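Local coordinates for protein glycoside transferase (Listeria monocytogenes, PDB 6R2M) that is a glycoside hydrolase that probably acts on extracellular exopolysaccharide, at residues A99-Y111 with Y122-K134. Sequence-based numbering, arbitrary orientation.
Sequences AIVDDFRITEALY and YKKMADKILANTK
L110 and Y111 of helix 100-116 pack against one face of helix 120-136, the two forming an antiparallel helical hairpin in which the axes of 100-111 and 122-134 run at 155° and come within 8.2 Å. Y111 is a knob in the hole formed by K123, A126, D127 and L130. Its ring lies over A126, whose CB stands 3.6 Å from the centroid, almost on the ring normal, in a CH-pi contact. L130 CD2 touches the edge of the same ring near CE2, and K123 CG lies beside CD1 and CE1.

L110 fills the neighbouring position. Its CB rests on A126 CB, while its two methyls part: CD1 reaches the extended side chain of M125 and CD2 meets Y122 CD1 at 3.9 Å. The hydroxyl of Y122 turns to Q70 of helix 66-79, a helix whose V73 and E77 also touch M125.

The backbones come closest at T107 and the small A126, with CA atoms 4.7 Å apart. L130 brings CD1 to the edge of the F104 ring, 3.8 Å from CD1 of that phenylalanine. Further along, T133 OG1 donates to D103 OD2 at 2.7 Å from above the carboxylate plane, and N98 ND2 bonds to the same oxygen. Near the hairpin turn, Y111 OH donates to D127 OD1 at 2.7 Å, the oxygen accepting through its anti lone pair, the one away from OD2.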
loop_
_atom_site.group_PDB
_atom_site.type_symbol
_atom_site.label_atom_id
_atom_site.label_comp_id
_atom_site.label_asym_id
_atom_site.label_seq_id
_atom_site.Cartn_x
_atom_site.Cartn_y
_atom_site.Cartn_z
ATOM N N ALA A 99 -0.230 11.502 3.563
ATOM C CA ALA A 99 0.349 10.887 2.369
ATOM C C ALA A 99 -0.815 10.244 1.640
ATOM O O ALA A 99 -1.520 9.424 2.239
ATOM C CB ALA A 99 1.422 9.846 2.720
ATOM N N ILE A 100 -1.061 10.631 0.381
ATOM C CA ILE A 100 -2.325 10.214 -0.234
ATOM C C ILE A 100 -2.435 8.699 -0.304
ATOM O O ILE A 100 -3.534 8.155 -0.174
ATOM C CB ILE A 100 -2.552 10.846 -1.623
ATOM C CG1 ILE A 100 -1.489 10.413 -2.648
ATOM C CG2 ILE A 100 -2.719 12.350 -1.503
ATOM C CD1 ILE A 100 -1.733 10.994 -4.061
ATOM N N VAL A 101 -1.314 7.995 -0.479
ATOM C CA VAL A 101 -1.364 6.538 -0.589
ATOM C C VAL A 101 -1.949 5.932 0.682
ATOM O O VAL A 101 -2.696 4.944 0.629
ATOM C CB VAL A 101 0.038 5.974 -0.922
ATOM C CG1 VAL A 101 1.098 6.328 0.167
ATOM C CG2 VAL A 101 -0.016 4.476 -1.219
ATOM N N ASP A 102 -1.642 6.530 1.839
ATOM C CA ASP A 102 -2.148 6.028 3.113
ATOM C C ASP A 102 -3.606 6.408 3.332
ATOM O O ASP A 102 -4.361 5.623 3.931
ATOM C CB ASP A 102 -1.264 6.532 4.262
ATOM C CG ASP A 102 0.180 6.044 4.133
ATOM O OD1 ASP A 102 0.387 4.929 3.608
ATOM O OD2 ASP A 102 1.118 6.775 4.529
ATOM N N ASP A 103 -4.028 7.588 2.843
ATOM C CA ASP A 103 -5.442 7.942 2.897
ATOM C C ASP A 103 -6.258 6.975 2.063
ATOM O O ASP A 103 -7.309 6.505 2.500
ATOM C CB ASP A 103 -5.694 9.352 2.363
ATOM C CG ASP A 103 -4.983 10.429 3.137
ATOM O OD1 ASP A 103 -4.374 10.149 4.193
ATOM O OD2 ASP A 103 -5.061 11.586 2.663
ATOM N N PHE A 104 -5.780 6.693 0.841
ATOM C CA PHE A 104 -6.456 5.771 -0.074
ATOM C C PHE A 104 -6.628 4.400 0.564
ATOM O O PHE A 104 -7.698 3.785 0.481
ATOM C CB PHE A 104 -5.655 5.628 -1.376
ATOM C CG PHE A 104 -5.656 6.844 -2.261
ATOM C CD1 PHE A 104 -6.687 7.781 -2.221
ATOM C CD2 PHE A 104 -4.598 7.038 -3.145
ATOM C CE1 PHE A 104 -6.656 8.889 -3.061
ATOM C CE2 PHE A 104 -4.560 8.129 -3.977
ATOM C CZ PHE A 104 -5.602 9.062 -3.937
ATOM N N ARG A 105 -5.573 3.898 1.196
ATOM C CA ARG A 105 -5.635 2.573 1.804
ATOM C C ARG A 105 -6.647 2.542 2.943
ATOM O O ARG A 105 -7.451 1.615 3.040
ATOM C CB ARG A 105 -4.254 2.161 2.311
ATOM C CG ARG A 105 -4.264 0.741 2.859
ATOM C CD ARG A 105 -2.913 0.372 3.451
ATOM N NE ARG A 105 -1.847 0.454 2.451
ATOM C CZ ARG A 105 -0.948 1.428 2.383
ATOM N NH1 ARG A 105 -0.976 2.453 3.235
ATOM N NH2 ARG A 105 -0.013 1.384 1.443
ATOM N N ILE A 106 -6.637 3.563 3.800
ATOM C CA ILE A 106 -7.519 3.576 4.961
ATOM C C ILE A 106 -8.973 3.711 4.522
ATOM O O ILE A 106 -9.853 3.009 5.032
ATOM C CB ILE A 106 -7.095 4.702 5.922
ATOM C CG1 ILE A 106 -5.835 4.256 6.684
ATOM C CG2 ILE A 106 -8.207 5.042 6.918
ATOM C CD1 ILE A 106 -5.050 5.388 7.359
ATOM N N THR A 107 -9.251 4.632 3.588
ATOM C CA THR A 107 -10.631 4.817 3.160
ATOM C C THR A 107 -11.138 3.594 2.418
ATOM O O THR A 107 -12.289 3.199 2.606
ATOM C CB THR A 107 -10.789 6.068 2.292
ATOM O OG1 THR A 107 -9.921 6.003 1.147
ATOM C CG2 THR A 107 -10.469 7.303 3.110
ATOM N N GLU A 108 -10.280 2.941 1.619
ATOM C CA GLU A 108 -10.684 1.688 0.991
ATOM C C GLU A 108 -11.046 0.643 2.036
ATOM O O GLU A 108 -12.055 -0.050 1.905
ATOM C CB GLU A 108 -9.575 1.162 0.081
ATOM C CG GLU A 108 -9.607 1.787 -1.299
ATOM C CD GLU A 108 -10.883 1.435 -2.047
ATOM O OE1 GLU A 108 -11.078 0.244 -2.362
ATOM O OE2 GLU A 108 -11.695 2.341 -2.303
ATOM N N ALA A 109 -10.252 0.540 3.099
ATOM C CA ALA A 109 -10.540 -0.430 4.143
ATOM C C ALA A 109 -11.863 -0.116 4.829
ATOM O O ALA A 109 -12.656 -1.019 5.111
ATOM C CB ALA A 109 -9.383 -0.459 5.140
ATOM N N LEU A 110 -12.134 1.171 5.064
ATOM C CA LEU A 110 -13.389 1.572 5.684
ATOM C C LEU A 110 -14.586 1.248 4.804
ATOM O O LEU A 110 -15.627 0.807 5.311
ATOM C CB LEU A 110 -13.354 3.063 5.999
ATOM C CG LEU A 110 -12.501 3.451 7.219
ATOM C CD1 LEU A 110 -12.291 4.939 7.186
ATOM C CD2 LEU A 110 -13.152 3.042 8.533
ATOM N N TYR A 111 -14.476 1.493 3.496
ATOM C CA TYR A 111 -15.579 1.152 2.600
ATOM C C TYR A 111 -15.849 -0.345 2.629
ATOM O O TYR A 111 -17.005 -0.779 2.708
ATOM C CB TYR A 111 -15.267 1.606 1.174
ATOM C CG TYR A 111 -15.429 3.085 0.920
ATOM C CD1 TYR A 111 -16.617 3.743 1.202
ATOM C CD2 TYR A 111 -14.390 3.814 0.377
ATOM C CE1 TYR A 111 -16.755 5.089 0.950
ATOM C CE2 TYR A 111 -14.514 5.162 0.127
ATOM C CZ TYR A 111 -15.700 5.786 0.411
ATOM O OH TYR A 111 -15.825 7.133 0.151
ATOM N N TYR A 122 -18.871 3.557 8.867
ATOM C CA TYR A 122 -17.539 3.475 8.263
ATOM C C TYR A 122 -17.545 4.072 6.858
ATOM O O TYR A 122 -16.581 4.715 6.432
ATOM C CB TYR A 122 -17.058 2.019 8.200
ATOM C CG TYR A 122 -16.711 1.371 9.525
ATOM C CD1 TYR A 122 -16.326 2.121 10.633
ATOM C CD2 TYR A 122 -16.757 -0.010 9.654
ATOM C CE1 TYR A 122 -16.000 1.497 11.840
ATOM C CE2 TYR A 122 -16.436 -0.632 10.833
ATOM C CZ TYR A 122 -16.057 0.116 11.921
ATOM O OH TYR A 122 -15.758 -0.532 13.093
ATOM N N LYS A 123 -18.622 3.866 6.122
ATOM C CA LYS A 123 -18.677 4.386 4.738
ATOM C C LYS A 123 -18.737 5.911 4.779
ATOM O O LYS A 123 -18.110 6.521 3.989
ATOM C CB LYS A 123 -19.941 3.882 4.026
ATOM C CG LYS A 123 -20.193 4.417 2.620
ATOM C CD LYS A 123 -21.234 3.595 1.944
ATOM C CE LYS A 123 -21.156 3.590 0.432
ATOM N NZ LYS A 123 -21.537 4.943 -0.029
ATOM N N LYS A 124 -19.530 6.443 5.703
ATOM C CA LYS A 124 -19.650 7.895 5.763
ATOM C C LYS A 124 -18.362 8.535 6.252
ATOM O O LYS A 124 -18.014 9.641 5.812
ATOM C CB LYS A 124 -20.826 8.308 6.655
ATOM C CG LYS A 124 -22.142 7.618 6.322
ATOM C CD LYS A 124 -22.435 7.592 4.835
ATOM C CE LYS A 124 -23.761 6.872 4.541
ATOM N NZ LYS A 124 -24.210 7.070 3.121
ATOM N N MET A 125 -17.645 7.846 7.142
ATOM C CA MET A 125 -16.332 8.308 7.572
ATOM C C MET A 125 -15.365 8.357 6.399
ATOM O O MET A 125 -14.643 9.343 6.222
ATOM C CB MET A 125 -15.799 7.394 8.678
ATOM C CG MET A 125 -14.424 7.761 9.171
ATOM S SD MET A 125 -13.954 6.649 10.531
ATOM C CE MET A 125 -12.258 7.113 10.807
ATOM N N ALA A 126 -15.356 7.308 5.573
ATOM C CA ALA A 126 -14.459 7.281 4.423
ATOM C C ALA A 126 -14.821 8.361 3.409
ATOM O O ALA A 126 -13.923 8.992 2.829
ATOM C CB ALA A 126 -14.479 5.897 3.783
ATOM N N ASP A 127 -16.129 8.591 3.193
ATOM C CA ASP A 127 -16.574 9.661 2.293
ATOM C C ASP A 127 -15.950 10.989 2.697
ATOM O O ASP A 127 -15.469 11.757 1.850
ATOM C CB ASP A 127 -18.105 9.816 2.325
ATOM C CG ASP A 127 -18.875 8.727 1.569
ATOM O OD1 ASP A 127 -18.300 7.932 0.808
ATOM O OD2 ASP A 127 -20.125 8.696 1.744
ATOM N N LYS A 128 -15.987 11.283 3.998
ATOM C CA LYS A 128 -15.556 12.587 4.497
ATOM C C LYS A 128 -14.055 12.738 4.343
ATOM O O LYS A 128 -13.567 13.773 3.868
ATOM C CB LYS A 128 -15.959 12.760 5.968
ATOM C CG LYS A 128 -17.438 12.642 6.273
ATOM C CD LYS A 128 -18.296 12.886 5.056
ATOM C CE LYS A 128 -19.711 12.407 5.276
ATOM N NZ LYS A 128 -19.979 11.097 4.758
ATOM N N ILE A 129 -13.306 11.702 4.725
ATOM C CA ILE A 129 -11.852 11.762 4.615
ATOM C C ILE A 129 -11.437 11.858 3.154
ATOM O O ILE A 129 -10.614 12.698 2.773
ATOM C CB ILE A 129 -11.212 10.544 5.303
ATOM C CG1 ILE A 129 -11.410 10.621 6.812
ATOM C CG2 ILE A 129 -9.715 10.471 5.002
ATOM C CD1 ILE A 129 -11.116 9.306 7.511
ATOM N N LEU A 130 -11.999 10.992 2.308
ATOM C CA LEU A 130 -11.512 10.900 0.935
ATOM C C LEU A 130 -11.883 12.140 0.130
ATOM O O LEU A 130 -11.102 12.593 -0.716
ATOM C CB LEU A 130 -12.045 9.623 0.278
ATOM C CG LEU A 130 -11.517 9.254 -1.107
ATOM C CD1 LEU A 130 -10.015 9.208 -1.096
ATOM C CD2 LEU A 130 -12.103 7.925 -1.537
ATOM N N ALA A 131 -13.064 12.708 0.383
ATOM C CA ALA A 131 -13.408 13.962 -0.277
ATOM C C ALA A 131 -12.422 15.053 0.097
ATOM O O ALA A 131 -11.990 15.844 -0.758
ATOM C CB ALA A 131 -14.843 14.362 0.081
ATOM N N ASN A 132 -12.016 15.085 1.365
ATOM C CA ASN A 132 -11.022 16.057 1.803
ATOM C C ASN A 132 -9.668 15.811 1.142
ATOM O O ASN A 132 -8.977 16.765 0.764
ATOM C CB ASN A 132 -10.919 16.001 3.326
ATOM C CG ASN A 132 -10.148 17.143 3.897
ATOM O OD1 ASN A 132 -10.584 18.288 3.838
ATOM N ND2 ASN A 132 -8.988 16.839 4.478
ATOM N N THR A 133 -9.263 14.544 0.997
ATOM C CA THR A 133 -8.006 14.243 0.319
ATOM C C THR A 133 -8.031 14.704 -1.134
ATOM O O THR A 133 -7.064 15.292 -1.637
ATOM C CB THR A 133 -7.730 12.744 0.390
ATOM O OG1 THR A 133 -7.502 12.365 1.749
ATOM C CG2 THR A 133 -6.515 12.386 -0.465
ATOM N N LYS A 134 -9.124 14.415 -1.836
ATOM C CA LYS A 134 -9.261 14.853 -3.222
ATOM C C LYS A 134 -9.214 16.371 -3.339
ATOM O O LYS A 134 -8.641 16.913 -4.296
ATOM C CB LYS A 134 -10.565 14.311 -3.800
ATOM C CG LYS A 134 -10.920 14.842 -5.186
ATOM C CD LYS A 134 -12.261 14.269 -5.630
ATOM C CE LYS A 134 -12.886 15.047 -6.768
ATOM N NZ LYS A 134 -14.223 14.470 -7.072
#